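Local structure of lamina-associated polypeptide 2 isoforms alpha/zeta (Mus musculus, 2V0X) at residues Ile66-Ala69 / Arg70-Val74; Lys132-Gln135 / Ala136-Gln140; Pro75-Asp79 / Glu80-Phe84. The protein probably binds A-type lamins and chromatin as a component of the nuclear lamina, and dimerizes through a largely helical domain. The protein carries 2 engineered substitutions. One frame throughout, in Å; residues are numbered along the deposited sequence.

Contact 1: Ile66-Ala69 / Arg70-Val74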
ATOM      1  N   ILE B  66     -21.542  -2.645  -1.995  1.00 41.38           N
ATOM      2  CA  ILE B  66     -21.746  -2.509  -0.558  1.00 41.11           C
ATOM      3  C   ILE B  66     -20.511  -3.106   0.134  1.00 40.12           C
ATOM      4  O   ILE B  66     -19.983  -2.543   1.095  1.00 41.47           O
ATOM      5  CB  ILE B  66     -23.027  -3.273  -0.128  1.00 43.59           C
ATOM      6  CG1 ILE B  66     -24.267  -2.597  -0.741  1.00 53.49           C
ATOM      7  CG2 ILE B  66     -23.147  -3.343   1.392  1.00 43.29           C
ATOM      8  CD1 ILE B  66     -25.544  -3.416  -0.620  1.00 55.15           C
ATOM      9  N   GLU B  67     -20.002  -4.193  -0.438  1.00 37.64           N
ATOM     10  CA  GLU B  67     -18.846  -4.896   0.107  1.00 39.15           C
ATOM     11  C   GLU B  67     -17.567  -4.060   0.111  1.00 38.40           C
ATOM     12  O   GLU B  67     -16.845  -4.021   1.108  1.00 41.05           O
ATOM     13  CB  GLU B  67     -18.593  -6.204  -0.659  1.00 45.04           C
ATOM     14  CG  GLU B  67     -19.666  -7.298  -0.478  1.00 71.28           C
ATOM     15  CD  GLU B  67     -20.964  -7.075  -1.267  1.00 79.26           C
ATOM     16  OE1 GLU B  67     -21.962  -7.755  -0.947  1.00 83.85           O
ATOM     17  OE2 GLU B  67     -21.003  -6.252  -2.207  1.00 62.32           O
ATOM     18  N   ALA B  68     -17.286  -3.394  -0.997  1.00 32.65           N
ATOM     19  CA  ALA B  68     -16.072  -2.603  -1.075  1.00 32.02           C
ATOM     20  C   ALA B  68     -16.198  -1.353  -0.215  1.00 35.76           C
ATOM     21  O   ALA B  68     -15.215  -0.906   0.358  1.00 36.63           O
ATOM     22  CB  ALA B  68     -15.758  -2.252  -2.501  1.00 30.84           C
ATOM     23  N   ALA B  69     -17.417  -0.823  -0.098  1.00 39.94           N
ATOM     24  CA  ALA B  69     -17.671   0.365   0.708  1.00 40.51           C
ATOM     25  C   ALA B  69     -17.350   0.069   2.175  1.00 41.32           C
ATOM     26  O   ALA B  69     -16.747   0.892   2.873  1.00 44.18           O
ATOM     27  CB  ALA B  69     -19.128   0.823   0.559  1.00 40.08           C
ATOM     28  N   ARG B  70     -17.740  -1.111   2.635  1.00 38.70           N
ATOM     29  CA  ARG B  70     -17.463  -1.496   4.017  1.00 40.67           C
ATOM     30  C   ARG B  70     -15.947  -1.640   4.227  1.00 41.58           C
ATOM     31  O   ARG B  70     -15.384  -1.117   5.180  1.00 42.70           O
ATOM     32  CB  ARG B  70     -18.136  -2.829   4.332  1.00 41.24           C
ATOM     33  CG  ARG B  70     -17.898  -3.332   5.743  1.00 53.26           C
ATOM     34  CD  ARG B  70     -18.125  -4.834   5.853  1.00 66.85           C
ATOM     35  NE  ARG B  70     -19.378  -5.254   5.235  1.00 87.77           N
ATOM     36  CZ  ARG B  70     -19.459  -5.915   4.082  1.00105.79           C
ATOM     37  NH1 ARG B  70     -18.357  -6.240   3.415  1.00100.58           N
ATOM     38  NH2 ARG B  70     -20.647  -6.231   3.582  1.00111.66           N
ATOM     39  N   ILE B  71     -15.304  -2.332   3.297  1.00 40.65           N
ATOM     40  CA  ILE B  71     -13.871  -2.608   3.343  1.00 39.21           C
ATOM     41  C   ILE B  71     -12.930  -1.411   3.203  1.00 37.26           C
ATOM     42  O   ILE B  71     -11.974  -1.279   3.960  1.00 38.39           O
ATOM     43  CB  ILE B  71     -13.538  -3.696   2.290  1.00 38.76           C
ATOM     44  CG1 ILE B  71     -13.829  -5.068   2.881  1.00 41.55           C
ATOM     45  CG2 ILE B  71     -12.108  -3.568   1.732  1.00 36.98           C
ATOM     46  CD1 ILE B  71     -13.861  -6.172   1.838  1.00 50.24           C
ATOM     47  N   LEU B  72     -13.238  -0.522   2.268  1.00 32.32           N
ATOM     48  CA  LEU B  72     -12.391   0.625   1.970  1.00 30.99           C
ATOM     49  C   LEU B  72     -12.402   1.786   2.956  1.00 31.08           C
ATOM     50  O   LEU B  72     -11.450   2.565   3.013  1.00 33.67           O
ATOM     51  CB  LEU B  72     -12.698   1.125   0.555  1.00 31.44           C
ATOM     52  CG  LEU B  72     -12.449   0.021  -0.481  1.00 31.47           C
ATOM     53  CD1 LEU B  72     -12.977   0.441  -1.826  1.00 33.78           C
ATOM     54  CD2 LEU B  72     -10.962  -0.283  -0.560  1.00 31.86           C
ATOM     55  N   SER B  73     -13.475   1.911   3.720  1.00 29.44           N
ATOM     56  CA  SER B  73     -13.554   2.990   4.687  1.00 28.72           C
ATOM     57  C   SER B  73     -12.902   2.633   6.030  1.00 28.31           C
ATOM     58  O   SER B  73     -13.021   1.511   6.528  1.00 31.85           O
ATOM     59  CB  SER B  73     -15.011   3.427   4.871  1.00 31.61           C
ATOM     60  OG  SER B  73     -15.852   2.309   5.130  1.00 42.76           O
ATOM     61  N   VAL B  74     -12.126   3.573   6.554  1.00 25.83           N
ATOM     62  CA  VAL B  74     -11.449   3.419   7.835  1.00 24.81           C
ATOM     63  C   VAL B  74     -12.511   2.936   8.846  1.00 28.14           C
ATOM     64  O   VAL B  74     -13.546   3.560   8.992  1.00 30.17           O
ATOM     65  CB  VAL B  74     -10.891   4.787   8.268  1.00 23.23           C
ATOM     66  CG1 VAL B  74     -10.329   4.716   9.669  1.00 24.71           C
ATOM     67  CG2 VAL B  74      -9.843   5.276   7.273  1.00 21.19           C
TER
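S73 and A69 meet where helix 66-72 gives out, and their contact illustrates how a side chain can take over when the backbone stops spiralling. Among the polar contacts, three are main-chain bonds of the i to i+4 kind. R70 N donates to I66 O and I71 N to E67 O, and L72 N closes the series on A68 O at 2.8 Å, the shortest of the three. The next carbonyl, A69 O, is met instead by a hydroxyl: S73 OG donates to it at 2.8 Å, nearly along the C=O axis. With chi1 at 51°, OG of S73 sits between its own backbone N and carbonyl carbon, a setting that turns the hydroxyl back to the preceding turn just as S73 leaves helical backbone angles.

Charge enters more loosely. The R70 chain bends at chi3 (-48°) and doubles back along the helix, bringing NH1 to 3.6 Å from E67 CA, while I66 O lies over one face of the guanidinium. E67 OE1 and R70 NH2 stay 5.0 Å apart, so the opposite charges may attract but do not form a salt bridge.

The apolar contact is a single i to i+4 step, L72 CD1 lying 3.9 Å from A68 CB. Beyond it, L72 also rests on A118 and Q122 of helix 100-146, whereas I71 packs on W47 of the second subunit and A68 on L35 of that same chain. I71 O additionally accepts from Y114 OH. The whole is a short alpha-helix of about two turns, packed at its C-terminal end against helix 100-146 and along its length against the second subunit, with a serine hydroxyl bonded to a carbonyl at its C-terminal end.

Contact 2: Lys132-Gln135 / Ala136-Gln140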
ATOM      1  N   LYS B 132      -5.648  -8.114 -17.033  1.00 30.88           N
ATOM      2  CA  LYS B 132      -6.405  -9.227 -17.586  1.00 33.10           C
ATOM      3  C   LYS B 132      -6.996  -8.848 -18.959  1.00 38.24           C
ATOM      4  O   LYS B 132      -6.959  -9.649 -19.896  1.00 41.73           O
ATOM      5  CB  LYS B 132      -7.513  -9.632 -16.604  1.00 31.47           C
ATOM      6  CG  LYS B 132      -8.057 -11.059 -16.773  1.00 46.35           C
ATOM      7  CD  LYS B 132      -6.977 -12.103 -16.467  1.00 70.21           C
ATOM      8  CE  LYS B 132      -7.525 -13.529 -16.477  1.00 99.02           C
ATOM      9  NZ  LYS B 132      -8.453 -13.796 -15.338  1.00110.39           N
ATOM     10  N   SER B 133      -7.511  -7.627 -19.088  1.00 39.37           N
ATOM     11  CA  SER B 133      -8.083  -7.176 -20.354  1.00 40.02           C
ATOM     12  C   SER B 133      -6.994  -7.150 -21.410  1.00 40.35           C
ATOM     13  O   SER B 133      -7.200  -7.581 -22.543  1.00 40.11           O
ATOM     14  CB  SER B 133      -8.686  -5.772 -20.222  1.00 43.91           C
ATOM     15  OG  SER B 133      -9.762  -5.778 -19.303  1.00 60.72           O
ATOM     16  N   LEU B 134      -5.835  -6.637 -21.016  1.00 40.11           N
ATOM     17  CA  LEU B 134      -4.685  -6.535 -21.888  1.00 39.36           C
ATOM     18  C   LEU B 134      -4.265  -7.912 -22.411  1.00 41.82           C
ATOM     19  O   LEU B 134      -3.918  -8.054 -23.597  1.00 44.48           O
ATOM     20  CB  LEU B 134      -3.541  -5.864 -21.131  1.00 37.18           C
ATOM     21  CG  LEU B 134      -2.085  -5.953 -21.578  1.00 35.27           C
ATOM     22  CD1 LEU B 134      -1.865  -5.337 -22.928  1.00 33.60           C
ATOM     23  CD2 LEU B 134      -1.243  -5.251 -20.528  1.00 39.16           C
ATOM     24  N   GLN B 135      -4.320  -8.933 -21.557  1.00 40.68           N
ATOM     25  CA  GLN B 135      -3.919 -10.247 -22.032  1.00 40.78           C
ATOM     26  C   GLN B 135      -4.909 -10.884 -22.999  1.00 39.90           C
ATOM     27  O   GLN B 135      -4.495 -11.572 -23.920  1.00 42.46           O
ATOM     28  CB  GLN B 135      -3.445 -11.193 -20.918  1.00 41.64           C
ATOM     29  CG  GLN B 135      -4.440 -11.733 -19.930  1.00 52.13           C
ATOM     30  CD  GLN B 135      -3.754 -12.639 -18.888  1.00 51.05           C
ATOM     31  OE1 GLN B 135      -4.038 -12.565 -17.700  1.00 64.95           O
ATOM     32  NE2 GLN B 135      -2.830 -13.469 -19.346  1.00 37.39           N
ATOM     33  N   ALA B 136      -6.196 -10.603 -22.828  1.00 36.87           N
ATOM     34  CA  ALA B 136      -7.213 -11.123 -23.733  1.00 36.93           C
ATOM     35  C   ALA B 136      -7.024 -10.437 -25.106  1.00 38.07           C
ATOM     36  O   ALA B 136      -7.140 -11.073 -26.158  1.00 40.50           O
ATOM     37  CB  ALA B 136      -8.602 -10.840 -23.184  1.00 37.12           C
ATOM     38  N   ASP B 137      -6.695  -9.152 -25.089  1.00 38.12           N
ATOM     39  CA  ASP B 137      -6.467  -8.417 -26.329  1.00 39.71           C
ATOM     40  C   ASP B 137      -5.220  -8.910 -27.070  1.00 41.10           C
ATOM     41  O   ASP B 137      -5.236  -9.039 -28.299  1.00 41.98           O
ATOM     42  CB  ASP B 137      -6.344  -6.917 -26.060  1.00 42.57           C
ATOM     43  CG  ASP B 137      -7.693  -6.245 -25.803  1.00 53.12           C
ATOM     44  OD1 ASP B 137      -8.748  -6.897 -25.963  1.00 55.16           O
ATOM     45  OD2 ASP B 137      -7.692  -5.049 -25.441  1.00 54.26           O
ATOM     46  N   ILE B 138      -4.137  -9.152 -26.329  1.00 39.72           N
ATOM     47  CA  ILE B 138      -2.894  -9.639 -26.922  1.00 38.01           C
ATOM     48  C   ILE B 138      -3.161 -10.941 -27.672  1.00 37.53           C
ATOM     49  O   ILE B 138      -2.725 -11.100 -28.812  1.00 37.92           O
ATOM     50  CB  ILE B 138      -1.782  -9.874 -25.862  1.00 37.97           C
ATOM     51  CG1 ILE B 138      -1.246  -8.530 -25.359  1.00 34.80           C
ATOM     52  CG2 ILE B 138      -0.633 -10.708 -26.455  1.00 38.68           C
ATOM     53  CD1 ILE B 138      -0.428  -8.635 -24.094  1.00 36.15           C
ATOM     54  N   SER B 139      -3.886 -11.860 -27.044  1.00 35.85           N
ATOM     55  CA  SER B 139      -4.187 -13.109 -27.711  1.00 38.49           C
ATOM     56  C   SER B 139      -5.087 -12.859 -28.925  1.00 42.31           C
ATOM     57  O   SER B 139      -4.927 -13.508 -29.953  1.00 46.25           O
ATOM     58  CB  SER B 139      -4.830 -14.109 -26.748  1.00 38.97           C
ATOM     59  OG  SER B 139      -5.906 -13.522 -26.049  1.00 48.83           O
ATOM     60  N   GLN B 140      -5.993 -11.886 -28.828  1.00 42.73           N
ATOM     61  CA  GLN B 140      -6.882 -11.589 -29.955  1.00 43.50           C
ATOM     62  C   GLN B 140      -6.068 -11.137 -31.164  1.00 43.67           C
ATOM     63  O   GLN B 140      -6.339 -11.546 -32.294  1.00 44.79           O
ATOM     64  CB  GLN B 140      -7.913 -10.520 -29.601  1.00 46.22           C
ATOM     65  CG  GLN B 140      -9.082 -10.502 -30.578  1.00 48.99           C
ATOM     66  CD  GLN B 140     -10.018  -9.333 -30.372  1.00 48.89           C
ATOM     67  OE1 GLN B 140     -10.364  -8.983 -29.246  1.00 46.34           O
ATOM     68  NE2 GLN B 140     -10.436  -8.721 -31.469  1.00 59.12           N
TER
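A136 O is gripped by two donors, Q140 N at 3.0 Å and S139 OG at 2.7 Å, both arriving from the same face of its carbonyl plane. The hydroxyl comes from well above that plane, with a C=O...donor angle of 113°, and leaves the more usual helical approach to the amide. This is a turn of the long helix 100-146, which pairs with helix 152-196 as an antiparallel helical hairpin, and it exemplifies how a serine inside a helix can return its polar end to the main chain. Chi1 of S139, 50°, turns OG back to the preceding turn, where it also lies 3.2 Å from Q135 O.

The regular main-chain bonds are A136 N to K132 O, D137 N to S133 O, I138 N to L134 O and S139 N to Q135 O. Among the polar side chains, S133 OG also bonds to a main-chain carbonyl, F129 O, but four residues back and from a different chi1, and the amide of Q135 reaches across the dimer interface, its NE2 bonding to S167 OG of the second subunit. D137 sits on the face covered by helix 152-196, touching T162, with a long, weak ion pair to R161.

L134 and I138 form the apolar side of the turn. L134 is buried against T162 and L169 of its own chain and against L134 of the second subunit, so that the two copies of this leucine meet in the dimer interface; I138 packs on T162 of that subunit. Within the helix the two side chains cross obliquely, one turn apart. CG1 of I138 lies 3.2 Å from L134 O, and its terminal CD1 reaches on to L134 CD1 at 3.8 Å.

Contact 3: Pro75-Asp79 / Glu80-Phe84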
ATOM      1  N   PRO B  75     -12.274   1.803   9.525  1.00 29.10           N
ATOM      2  CA  PRO B  75     -13.299   1.363  10.466  1.00 30.76           C
ATOM      3  C   PRO B  75     -13.528   2.351  11.605  1.00 34.99           C
ATOM      4  O   PRO B  75     -12.597   3.008  12.079  1.00 35.06           O
ATOM      5  CB  PRO B  75     -12.787   0.007  10.933  1.00 29.55           C
ATOM      6  CG  PRO B  75     -11.334   0.118  10.824  1.00 30.38           C
ATOM      7  CD  PRO B  75     -11.109   0.909   9.549  1.00 30.14           C
ATOM      8  N   LYS B  76     -14.796   2.503  11.963  1.00 39.65           N
ATOM      9  CA  LYS B  76     -15.224   3.413  13.020  1.00 39.75           C
ATOM     10  C   LYS B  76     -15.464   2.635  14.300  1.00 37.98           C
ATOM     11  O   LYS B  76     -15.730   1.435  14.269  1.00 35.48           O
ATOM     12  CB  LYS B  76     -16.520   4.109  12.585  1.00 51.30           C
ATOM     13  CG  LYS B  76     -17.125   5.074  13.593  1.00 83.50           C
ATOM     14  CD  LYS B  76     -18.443   5.656  13.078  1.00 86.93           C
ATOM     15  CE  LYS B  76     -19.563   4.616  13.054  1.00 72.34           C
ATOM     16  NZ  LYS B  76     -20.010   4.217  14.431  1.00 52.09           N
ATOM     17  N   VAL B  77     -15.326   3.307  15.434  1.00 42.41           N
ATOM     18  CA  VAL B  77     -15.565   2.654  16.714  1.00 46.28           C
ATOM     19  C   VAL B  77     -17.070   2.716  16.957  1.00 46.85           C
ATOM     20  O   VAL B  77     -17.699   3.763  16.787  1.00 44.61           O
ATOM     21  CB  VAL B  77     -14.803   3.347  17.857  1.00 47.02           C
ATOM     22  CG1 VAL B  77     -14.769   2.437  19.077  1.00 47.18           C
ATOM     23  CG2 VAL B  77     -13.385   3.689  17.407  1.00 47.18           C
ATOM     24  N   ASP B  78     -17.661   1.575  17.276  1.00 50.24           N
ATOM     25  CA  ASP B  78     -19.100   1.526  17.500  1.00 53.49           C
ATOM     26  C   ASP B  78     -19.500   2.072  18.868  1.00 53.04           C
ATOM     27  O   ASP B  78     -18.825   1.824  19.860  1.00 52.85           O
ATOM     28  CB  ASP B  78     -19.612   0.096  17.343  1.00 63.75           C
ATOM     29  CG  ASP B  78     -21.101   0.045  17.115  1.00 89.59           C
ATOM     30  OD1 ASP B  78     -21.524   0.265  15.960  1.00100.27           O
ATOM     31  OD2 ASP B  78     -21.846  -0.191  18.092  1.00 93.27           O
ATOM     32  N   ASP B  79     -20.653   2.728  18.916  1.00 53.07           N
ATOM     33  CA  ASP B  79     -21.184   3.324  20.140  1.00 54.00           C
ATOM     34  C   ASP B  79     -21.332   2.384  21.329  1.00 54.03           C
ATOM     35  O   ASP B  79     -21.122   2.803  22.463  1.00 53.53           O
ATOM     36  CB  ASP B  79     -22.516   4.026  19.859  1.00 57.01           C
ATOM     37  CG  ASP B  79     -22.377   5.166  18.865  1.00 68.61           C
ATOM     38  OD1 ASP B  79     -23.361   5.449  18.149  1.00 75.18           O
ATOM     39  OD2 ASP B  79     -21.285   5.779  18.798  1.00 66.14           O
ATOM     40  N   GLU B  80     -21.688   1.126  21.091  1.00 56.59           N
ATOM     41  CA  GLU B  80     -21.826   0.184  22.203  1.00 60.12           C
ATOM     42  C   GLU B  80     -20.451  -0.143  22.799  1.00 61.30           C
ATOM     43  O   GLU B  80     -20.312  -0.332  24.007  1.00 64.18           O
ATOM     44  CB  GLU B  80     -22.560  -1.100  21.776  1.00 66.47           C
ATOM     45  CG  GLU B  80     -21.765  -2.033  20.867  1.00100.90           C
ATOM     46  CD  GLU B  80     -22.469  -3.358  20.624  1.00135.95           C
ATOM     47  OE1 GLU B  80     -22.325  -4.275  21.461  1.00146.50           O
ATOM     48  OE2 GLU B  80     -23.163  -3.485  19.592  1.00149.13           O
ATOM     49  N   ILE B  81     -19.433  -0.205  21.950  1.00 60.35           N
ATOM     50  CA  ILE B  81     -18.082  -0.489  22.421  1.00 58.71           C
ATOM     51  C   ILE B  81     -17.511   0.792  23.034  1.00 55.27           C
ATOM     52  O   ILE B  81     -16.855   0.753  24.066  1.00 56.03           O
ATOM     53  CB  ILE B  81     -17.158  -0.979  21.270  1.00 59.99           C
ATOM     54  CG1 ILE B  81     -17.762  -2.209  20.587  1.00 70.79           C
ATOM     55  CG2 ILE B  81     -15.774  -1.315  21.805  1.00 57.37           C
ATOM     56  CD1 ILE B  81     -17.953  -3.407  21.504  1.00 75.26           C
ATOM     57  N   LEU B  82     -17.790   1.920  22.393  1.00 51.03           N
ATOM     58  CA  LEU B  82     -17.325   3.230  22.840  1.00 49.73           C
ATOM     59  C   LEU B  82     -17.970   3.589  24.180  1.00 49.12           C
ATOM     60  O   LEU B  82     -17.318   4.139  25.076  1.00 47.59           O
ATOM     61  CB  LEU B  82     -17.680   4.293  21.797  1.00 48.63           C
ATOM     62  CG  LEU B  82     -16.533   5.177  21.319  1.00 47.13           C
ATOM     63  CD1 LEU B  82     -17.051   6.178  20.285  1.00 45.80           C
ATOM     64  CD2 LEU B  82     -15.899   5.892  22.511  1.00 48.49           C
ATOM     65  N   GLY B  83     -19.255   3.267  24.295  1.00 48.66           N
ATOM     66  CA  GLY B  83     -19.996   3.521  25.515  1.00 48.34           C
ATOM     67  C   GLY B  83     -19.421   2.664  26.612  1.00 48.94           C
ATOM     68  O   GLY B  83     -19.170   3.149  27.716  1.00 52.83           O
ATOM     69  N   PHE B  84     -19.149   1.404  26.292  1.00 48.54           N
ATOM     70  CA  PHE B  84     -18.579   0.476  27.259  1.00 51.80           C
ATOM     71  C   PHE B  84     -17.189   0.930  27.728  1.00 51.76           C
ATOM     72  O   PHE B  84     -16.877   0.877  28.918  1.00 52.30           O
ATOM     73  CB  PHE B  84     -18.493  -0.933  26.664  1.00 53.89           C
ATOM     74  CG  PHE B  84     -18.069  -1.986  27.653  1.00 57.63           C
ATOM     75  CD1 PHE B  84     -18.927  -2.382  28.679  1.00 60.45           C
ATOM     76  CD2 PHE B  84     -16.814  -2.580  27.563  1.00 59.35           C
ATOM     77  CE1 PHE B  84     -18.540  -3.358  29.603  1.00 62.65           C
ATOM     78  CE2 PHE B  84     -16.414  -3.558  28.480  1.00 61.20           C
ATOM     79  CZ  PHE B  84     -17.281  -3.947  29.504  1.00 62.28           C
TER
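V77 and L82 cross at about a right angle, CG1 of the valine meeting CG of the leucine at 4.0 Å. Their meeting sets an apolar side chain from the extended approach to helix 79-87 against one from the first turn of that helix. The valine is buried and has a second neighbour in L219 of the other subunit; I81 packs likewise on F220 of that chain.

D78 and E80 follow another principle, that of the N-cap. D78 CG lies anti to the backbone N (chi1 -161°), which swings the carboxylate forward over the start of the helix, where OD2 accepts from E80 N at 3.3 Å. The bond is nearly straight at the hydrogen, 167°, although the donor stands above the carboxylate plane. The two acidic side chains cross at a slant, their carboxylate planes 62° apart, and OD2 of D78 comes 3.9 Å from OE2 of E80. The main chain of D78 serves as well: its O receives L82 N at 2.7 Å, with I81 N adding a weak bond, and D79 O accepts from G83 N.

Replacing D78 with an alanine would probably leave E80 N without its capping acceptor and the opening turn more free to fray, although D78 O could still receive L82 N.

The chemistry implies a trade: a carboxylate at the N-terminus is probably favoured by the helix dipole, while its closeness to E80 is likely to cost some electrostatic energy, perhaps partly offset by the long, weak ion pair of E80 with K226 of the second subunit.

From the N terminus the three contacts come in series, none nested in or crossing another. Contact 1 falls within the short helix 66-72 and its exit; contact 3 adjoins it directly in sequence, running through the connecting segment into helix 79-87, their centres about 18 Å apart. Contact 2 follows much later, on the long helix 100-146, its centre about 30 Å from that of contact 1 and 47 Å from that of contact 3. Each is local, so none closes a long loop. What unites them is the second subunit, which all three touch: the short helices and the helical hairpin are both tied into the dimer.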